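Sn-glycerol-3-phosphate ABC transporter substrate-binding protein UspB (Mycobacterium tuberculosis, PDB 4MFI) probably binds glycerophosphocholine as the substrate-binding subunit of an ABC transporter and hands it on for uptake. Local coordinates at residues E55-G58 against R59-R63; S178-D181 against E182-P185; S316-R319 against K320-L324. All coordinates share one frame; numbering follows the deposited sequence.

Contact 1 of 3, residues E55-G58 against R59-R63; sequences ELIG and RFQDR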
loop_
_atom_site.group_PDB
_atom_site.type_symbol
_atom_site.label_atom_id
_atom_site.label_comp_id
_atom_site.label_asym_id
_atom_site.label_seq_id
_atom_site.Cartn_x
_atom_site.Cartn_y
_atom_site.Cartn_z
ATOM N N GLU A 55 2.350 20.781 11.016
ATOM C CA GLU A 55 1.144 21.573 10.809
ATOM C C GLU A 55 -0.069 20.880 11.424
ATOM O O GLU A 55 -0.891 21.520 12.082
ATOM C CB GLU A 55 0.922 21.852 9.314
ATOM C CG GLU A 55 -0.458 22.425 8.969
ATOM C CD GLU A 55 -0.717 23.807 9.549
ATOM O OE1 GLU A 55 0.257 24.531 9.861
ATOM O OE2 GLU A 55 -1.911 24.174 9.685
ATOM N N LEU A 56 -0.179 19.569 11.226
ATOM C CA LEU A 56 -1.296 18.821 11.794
ATOM C C LEU A 56 -1.251 18.837 13.325
ATOM O O LEU A 56 -2.288 18.947 13.986
ATOM C CB LEU A 56 -1.310 17.389 11.264
ATOM C CG LEU A 56 -1.626 17.270 9.772
ATOM C CD1 LEU A 56 -1.548 15.823 9.306
ATOM C CD2 LEU A 56 -2.997 17.872 9.469
ATOM N N ILE A 57 -0.047 18.750 13.886
ATOM C CA ILE A 57 0.130 18.831 15.335
ATOM C C ILE A 57 -0.312 20.199 15.861
ATOM O O ILE A 57 -0.959 20.295 16.908
ATOM C CB ILE A 57 1.594 18.530 15.736
ATOM C CG1 ILE A 57 1.879 17.029 15.610
ATOM C CG2 ILE A 57 1.883 18.998 17.162
ATOM C CD1 ILE A 57 3.348 16.677 15.728
ATOM N N GLY A 58 0.018 21.253 15.116
ATOM C CA GLY A 58 -0.389 22.596 15.487
ATOM C C GLY A 58 -1.901 22.721 15.502
ATOM O O GLY A 58 -2.478 23.313 16.423
ATOM N N ARG A 59 -2.546 22.165 14.479
ATOM C CA ARG A 59 -4.006 22.173 14.411
ATOM C C ARG A 59 -4.602 21.403 15.588
ATOM O O ARG A 59 -5.595 21.831 16.181
ATOM C CB ARG A 59 -4.496 21.572 13.088
ATOM C CG ARG A 59 -4.065 22.349 11.848
ATOM C CD ARG A 59 -4.491 21.635 10.568
ATOM N NE ARG A 59 -4.088 22.391 9.384
ATOM C CZ ARG A 59 -4.550 22.176 8.157
ATOM N NH1 ARG A 59 -5.440 21.216 7.935
ATOM N NH2 ARG A 59 -4.132 22.934 7.152
ATOM N N PHE A 60 -3.986 20.274 15.928
ATOM C CA PHE A 60 -4.458 19.460 17.042
ATOM C C PHE A 60 -4.380 20.225 18.358
ATOM O O PHE A 60 -5.342 20.252 19.137
ATOM C CB PHE A 60 -3.655 18.163 17.135
ATOM C CG PHE A 60 -3.998 17.326 18.328
ATOM C CD1 PHE A 60 -5.152 16.561 18.342
ATOM C CD2 PHE A 60 -3.165 17.307 19.439
ATOM C CE1 PHE A 60 -5.469 15.785 19.443
ATOM C CE2 PHE A 60 -3.472 16.528 20.544
ATOM C CZ PHE A 60 -4.632 15.768 20.547
ATOM N N GLN A 61 -3.236 20.855 18.596
ATOM C CA GLN A 61 -3.022 21.593 19.835
ATOM C C GLN A 61 -3.941 22.810 19.951
ATOM O O GLN A 61 -4.286 23.225 21.061
ATOM C CB GLN A 61 -1.548 21.971 19.983
ATOM C CG GLN A 61 -0.662 20.742 20.172
ATOM C CD GLN A 61 0.816 21.057 20.277
ATOM O OE1 GLN A 61 1.606 20.213 20.700
ATOM N NE2 GLN A 61 1.202 22.267 19.886
ATOM N N ASP A 62 -4.361 23.365 18.814
ATOM C CA ASP A 62 -5.365 24.436 18.822
ATOM C C ASP A 62 -6.727 23.922 19.287
ATOM O O ASP A 62 -7.445 24.606 20.019
ATOM C CB ASP A 62 -5.523 25.058 17.431
ATOM C CG ASP A 62 -4.366 25.960 17.049
ATOM O OD1 ASP A 62 -4.179 26.195 15.835
ATOM O OD2 ASP A 62 -3.649 26.440 17.954
ATOM N N ARG A 63 -7.079 22.717 18.844
ATOM C CA ARG A 63 -8.381 22.124 19.131
ATOM C C ARG A 63 -8.413 21.497 20.519
ATOM O O ARG A 63 -9.452 21.490 21.183
ATOM C CB ARG A 63 -8.707 21.068 18.068
ATOM C CG ARG A 63 -10.095 20.454 18.175
ATOM C CD ARG A 63 -11.195 21.469 17.863
ATOM N NE ARG A 63 -11.074 22.020 16.515
ATOM C CZ ARG A 63 -11.538 21.424 15.420
ATOM N NH1 ARG A 63 -12.163 20.257 15.508
ATOM N NH2 ARG A 63 -11.376 21.993 14.234
HETATM O O HOH W 1 -2.967 25.544 7.095
HETATM O O HOH W 2 -1.263 25.349 17.701
#

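Contact 2 of 3, residues S178-D181 against E182-P185; sequences SEFD and EWGP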
loop_
_atom_site.group_PDB
_atom_site.type_symbol
_atom_site.label_atom_id
_atom_site.label_comp_id
_atom_site.label_asym_id
_atom_site.label_seq_id
_atom_site.Cartn_x
_atom_site.Cartn_y
_atom_site.Cartn_z
ATOM N N SER A 178 -5.856 -9.507 -19.966
ATOM C CA SER A 178 -5.781 -10.220 -21.234
ATOM C C SER A 178 -5.861 -9.281 -22.436
ATOM O O SER A 178 -5.175 -9.500 -23.435
ATOM C CB SER A 178 -6.827 -11.332 -21.296
ATOM O OG SER A 178 -6.483 -12.347 -20.372
ATOM N N GLU A 179 -6.661 -8.219 -22.342
ATOM C CA GLU A 179 -6.631 -7.202 -23.393
ATOM C C GLU A 179 -5.251 -6.556 -23.469
ATOM O O GLU A 179 -4.709 -6.357 -24.559
ATOM C CB GLU A 179 -7.690 -6.120 -23.173
ATOM C CG GLU A 179 -7.754 -5.117 -24.337
ATOM C CD GLU A 179 -8.624 -3.904 -24.064
ATOM O OE1 GLU A 179 -8.613 -3.383 -22.927
ATOM O OE2 GLU A 179 -9.325 -3.457 -25.004
ATOM N N PHE A 180 -4.673 -6.231 -22.313
ATOM C CA PHE A 180 -3.355 -5.628 -22.318
ATOM C C PHE A 180 -2.333 -6.552 -22.966
ATOM O O PHE A 180 -1.468 -6.107 -23.720
ATOM C CB PHE A 180 -2.874 -5.240 -20.924
ATOM C CG PHE A 180 -1.552 -4.547 -20.967
ATOM C CD1 PHE A 180 -1.448 -3.318 -21.601
ATOM C CD2 PHE A 180 -0.402 -5.142 -20.462
ATOM C CE1 PHE A 180 -0.229 -2.667 -21.721
ATOM C CE2 PHE A 180 0.830 -4.488 -20.563
ATOM C CZ PHE A 180 0.911 -3.250 -21.200
ATOM N N ASP A 181 -2.434 -7.838 -22.666
ATOM C CA ASP A 181 -1.513 -8.815 -23.230
ATOM C C ASP A 181 -1.628 -8.874 -24.757
ATOM O O ASP A 181 -0.635 -9.099 -25.463
ATOM C CB ASP A 181 -1.770 -10.178 -22.591
ATOM C CG ASP A 181 -0.843 -11.242 -23.113
ATOM O OD1 ASP A 181 0.341 -11.230 -22.719
ATOM O OD2 ASP A 181 -1.300 -12.086 -23.917
ATOM N N GLU A 182 -2.828 -8.636 -25.273
ATOM C CA GLU A 182 -3.023 -8.532 -26.711
ATOM C C GLU A 182 -2.359 -7.265 -27.268
ATOM O O GLU A 182 -1.736 -7.307 -28.333
ATOM C CB GLU A 182 -4.522 -8.563 -27.031
ATOM C CG GLU A 182 -4.858 -8.719 -28.492
ATOM C CD GLU A 182 -4.409 -10.043 -29.057
ATOM O OE1 GLU A 182 -4.003 -10.066 -30.239
ATOM O OE2 GLU A 182 -4.464 -11.058 -28.327
ATOM N N TRP A 183 -2.466 -6.155 -26.531
ATOM C CA TRP A 183 -1.839 -4.890 -26.927
ATOM C C TRP A 183 -0.307 -4.928 -26.893
ATOM O O TRP A 183 0.358 -4.201 -27.638
ATOM C CB TRP A 183 -2.268 -3.768 -25.984
ATOM C CG TRP A 183 -3.706 -3.346 -26.065
ATOM C CD1 TRP A 183 -4.666 -3.792 -26.934
ATOM C CD2 TRP A 183 -4.328 -2.351 -25.250
ATOM N NE1 TRP A 183 -5.856 -3.140 -26.694
ATOM C CE2 TRP A 183 -5.672 -2.247 -25.667
ATOM C CE3 TRP A 183 -3.881 -1.540 -24.201
ATOM C CZ2 TRP A 183 -6.572 -1.353 -25.074
ATOM C CZ3 TRP A 183 -4.769 -0.648 -23.620
ATOM C CH2 TRP A 183 -6.108 -0.569 -24.053
ATOM N N GLY A 184 0.243 -5.758 -26.012
ATOM C CA GLY A 184 1.665 -5.735 -25.705
ATOM C C GLY A 184 2.603 -5.767 -26.899
ATOM O O GLY A 184 3.472 -4.904 -27.018
ATOM N N PRO A 185 2.446 -6.766 -27.788
ATOM C CA PRO A 185 3.364 -6.864 -28.928
ATOM C C PRO A 185 3.317 -5.651 -29.855
ATOM O O PRO A 185 4.359 -5.263 -30.385
ATOM C CB PRO A 185 2.878 -8.124 -29.651
ATOM C CG PRO A 185 2.363 -8.983 -28.514
ATOM C CD PRO A 185 1.651 -7.998 -27.621
#

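Contact 3 of 3, residues S316-R319 against K320-L324; sequences SEER and KVNAL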
loop_
_atom_site.group_PDB
_atom_site.type_symbol
_atom_site.label_atom_id
_atom_site.label_comp_id
_atom_site.label_asym_id
_atom_site.label_seq_id
_atom_site.Cartn_x
_atom_site.Cartn_y
_atom_site.Cartn_z
ATOM N N SER A 316 -1.398 3.797 29.943
ATOM C CA SER A 316 -2.549 3.946 30.824
ATOM C C SER A 316 -3.790 4.212 29.973
ATOM O O SER A 316 -3.678 4.636 28.814
ATOM C CB SER A 316 -2.336 5.103 31.794
ATOM O OG SER A 316 -2.382 6.346 31.113
ATOM N N GLU A 317 -4.970 3.958 30.534
ATOM C CA GLU A 317 -6.210 4.205 29.803
ATOM C C GLU A 317 -6.341 5.664 29.379
ATOM O O GLU A 317 -6.756 5.945 28.255
ATOM C CB GLU A 317 -7.440 3.760 30.601
ATOM C CG GLU A 317 -7.880 2.329 30.304
ATOM C CD GLU A 317 -8.239 2.108 28.837
ATOM O OE1 GLU A 317 -8.661 3.076 28.162
ATOM O OE2 GLU A 317 -8.100 0.960 28.360
ATOM N N GLU A 318 -5.974 6.586 30.267
ATOM C CA GLU A 318 -6.029 8.011 29.940
ATOM C C GLU A 318 -5.157 8.330 28.731
ATOM O O GLU A 318 -5.582 9.050 27.823
ATOM C CB GLU A 318 -5.613 8.880 31.134
ATOM C CG GLU A 318 -5.395 10.353 30.767
ATOM C CD GLU A 318 -5.289 11.273 31.974
ATOM O OE1 GLU A 318 -5.881 10.956 33.030
ATOM O OE2 GLU A 318 -4.616 12.323 31.867
ATOM N N ARG A 319 -3.941 7.791 28.710
ATOM C CA ARG A 319 -3.049 8.050 27.585
ATOM C C ARG A 319 -3.562 7.427 26.289
ATOM O O ARG A 319 -3.361 7.993 25.217
ATOM C CB ARG A 319 -1.615 7.602 27.886
ATOM C CG ARG A 319 -0.961 8.402 29.009
ATOM C CD ARG A 319 0.550 8.217 29.066
ATOM N NE ARG A 319 1.226 8.881 27.953
ATOM C CZ ARG A 319 1.618 10.153 27.968
ATOM N NH1 ARG A 319 1.407 10.910 29.044
ATOM N NH2 ARG A 319 2.224 10.672 26.910
ATOM N N LYS A 320 -4.236 6.282 26.378
ATOM C CA LYS A 320 -4.816 5.669 25.180
ATOM C C LYS A 320 -5.908 6.547 24.576
ATOM O O LYS A 320 -5.976 6.721 23.354
ATOM C CB LYS A 320 -5.374 4.272 25.477
ATOM C CG LYS A 320 -4.311 3.237 25.745
ATOM C CD LYS A 320 -4.915 1.862 25.940
ATOM C CE LYS A 320 -3.830 0.871 26.302
ATOM N NZ LYS A 320 -4.371 -0.476 26.612
ATOM N N VAL A 321 -6.767 7.092 25.433
ATOM C CA VAL A 321 -7.813 7.992 24.976
ATOM C C VAL A 321 -7.198 9.200 24.271
ATOM O O VAL A 321 -7.631 9.567 23.180
ATOM C CB VAL A 321 -8.708 8.435 26.144
ATOM C CG1 VAL A 321 -9.643 9.556 25.717
ATOM C CG2 VAL A 321 -9.504 7.245 26.652
ATOM N N ASN A 322 -6.180 9.806 24.875
ATOM C CA ASN A 322 -5.552 10.977 24.258
ATOM C C ASN A 322 -4.876 10.641 22.936
ATOM O O ASN A 322 -4.928 11.421 21.979
ATOM C CB ASN A 322 -4.559 11.635 25.215
ATOM C CG ASN A 322 -5.238 12.259 26.412
ATOM O OD1 ASN A 322 -6.414 12.622 26.351
ATOM N ND2 ASN A 322 -4.501 12.393 27.511
ATOM N N ALA A 323 -4.248 9.474 22.887
ATOM C CA ALA A 323 -3.608 9.008 21.665
ATOM C C ALA A 323 -4.630 8.858 20.535
ATOM O O ALA A 323 -4.367 9.258 19.392
ATOM C CB ALA A 323 -2.874 7.702 21.920
ATOM N N LEU A 324 -5.800 8.303 20.848
ATOM C CA LEU A 324 -6.832 8.150 19.827
ATOM C C LEU A 324 -7.422 9.492 19.396
ATOM O O LEU A 324 -7.728 9.684 18.218
ATOM C CB LEU A 324 -7.945 7.190 20.268
ATOM C CG LEU A 324 -9.003 6.996 19.172
ATOM C CD1 LEU A 324 -8.381 6.359 17.925
ATOM C CD2 LEU A 324 -10.192 6.196 19.643
HETATM O O HOH W 3 -5.853 0.046 29.408
HETATM O O HOH W 4 -5.168 14.060 29.915
#

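Contact 1 of 3, residues E55-G58 against R59-R63
The guanidinium of Arg59 meets Glu55 at its edge: OE2 of Glu55 lies nearly in the guanidinium plane, 2.8 Å from NE of Arg59. The carboxylate stands almost upright to that plane, at 85°. OE2 accepts through its anti lone pair, and the N-H points almost straight at it (167°), so the contact is both a hydrogen bond and a salt bridge. The Arg59 chain is extended from CG to NE and runs back along the helix, while Glu55 bends at chi2 (65°) to meet it. Water 1 closes a small ring, donating to Glu55 OE2 and accepting from Arg59 NH2. NH1 of Arg59 bonds to Asn335 OD1, and the group makes a cation-pi contact with Tyr338, so the arginine is held from several directions.

Two residues further along, Ile57 and Gln61 lie side by side, with CG2 of Ile57 3.8 Å from OE1 of Gln61. That oxygen accepts from Val69 N. Water 2 donates to both Gly58 O and Asp62 OD2, at 2.7 and 2.6 Å.

These i to i+4 pairs ride on helix 50-63 of the beta-alpha-beta unit formed with strands 39-43 and 69-73. Ile57 and Phe60 pack on strand 69-73. Leu56 faces helices 317-330 and 333-343, and the ring of Phe60 meets Phe326 edge-to-face.

Contact 2 of 3, residues S178-D181 against E182-P185
Glu182 N bonds to Ser178 O at 3.1 Å and Trp183 N to Glu179 O at 3.0 Å, regular i to i+4 alpha-helical bonds of helix 177-191. The ladder then falters before a proline kink. Gly184 N makes weak bonds to both Phe180 O and Asp181 O, and Pro185 has no N-H to offer the next carbonyl.

Glu179 and Asp181 find their polar partners outside these two segments. Glu179 takes the N-H of Gln175 and forms a salt bridge with Arg172. Asp181 bonds to Tyr250 OH and pairs with Lys248.

Held in this way, Glu179 lies over one face of the Trp183 indole. Its CG stands 3.4 Å above the ring plane, offset toward the rim, and CD is 3.4 Å from CZ2 of Trp183. The carboxylate is inclined to the ring by 37°. Glu179 reaches there with an extended chain, CG anti to the backbone N (chi1 -175°).

The Phe180 and Trp183 side chains cross at about a right angle, with CE3 of Trp183 at the Phe180 ring edge, 4.0 Å from CD1. Phe180 meets His198 and Phe157 edge-to-face. At the kink, Pro185 CD sits 3.3 Å from Asp181 O.

Contact 3 of 3, residues S316-R319 against K320-L324
Lys320 extends back past the first turn of helix 317-330, which opens with a serine N-cap. CG of Lys320 lies 3.4 Å from Ser316 O, the carbonyl that also accepts from Lys320 N. The Ser316 hydroxyl folds back over the helix start, and OG accepts from Arg319 N at 3.2 Å. This capping bond satisfies an N-H of the first turn, where no preceding helical carbonyl is available.

The Lys320 chain is extended all the way to NZ. It starts with CG beside the backbone N (chi1 -70°) and therefore runs toward the start of the helix, where NZ donates to Ala313 O. Glu317 crosses it. That chain bends at chi2, and its first torsion is displaced from a staggered value (chi1 -92°). OE2 of Glu317 stays 4.4 Å from NZ of Lys320, too far for a salt bridge. Water 3 joins the charges instead, donating to OE2 and accepting from NZ.

Arg319 leaves the helix on another side. There it forms a salt bridge with Asp96 and donates to the carbonyls of Gly35 and Gly37. Val321 and Leu324 pack against helix 118-124.

Glu318 and Asn322 run side by side in the same direction, their carboxylate and amide planes 73° apart. CG of Glu318 is 3.9 Å from ND2 of Asn322. Water 4 spans the polar ends, 2.7 Å from Glu318 OE2 and 3.0 Å from Asn322 ND2.

In the fold
All three contacts are local pairings within single helices of a periplasmic-binding-protein-type fold. Contacts 1 and 3 lie on the same side of the chain's centre. Their centres are about 17 Å apart and their nearest atoms about 5 Å. Their helices touch directly: Ile57 packs on Phe326, further along the helix that begins at contact 3, and Leu67 touches both Phe60 and Asn322. Contact 2 lies on the opposite side of the centre, about 50 Å from contact 1 and 53 Å from contact 3, centre to centre. Each lies 26 to 28 Å from the chain's centre, more than the 22 Å radius of gyration, and is partly buried.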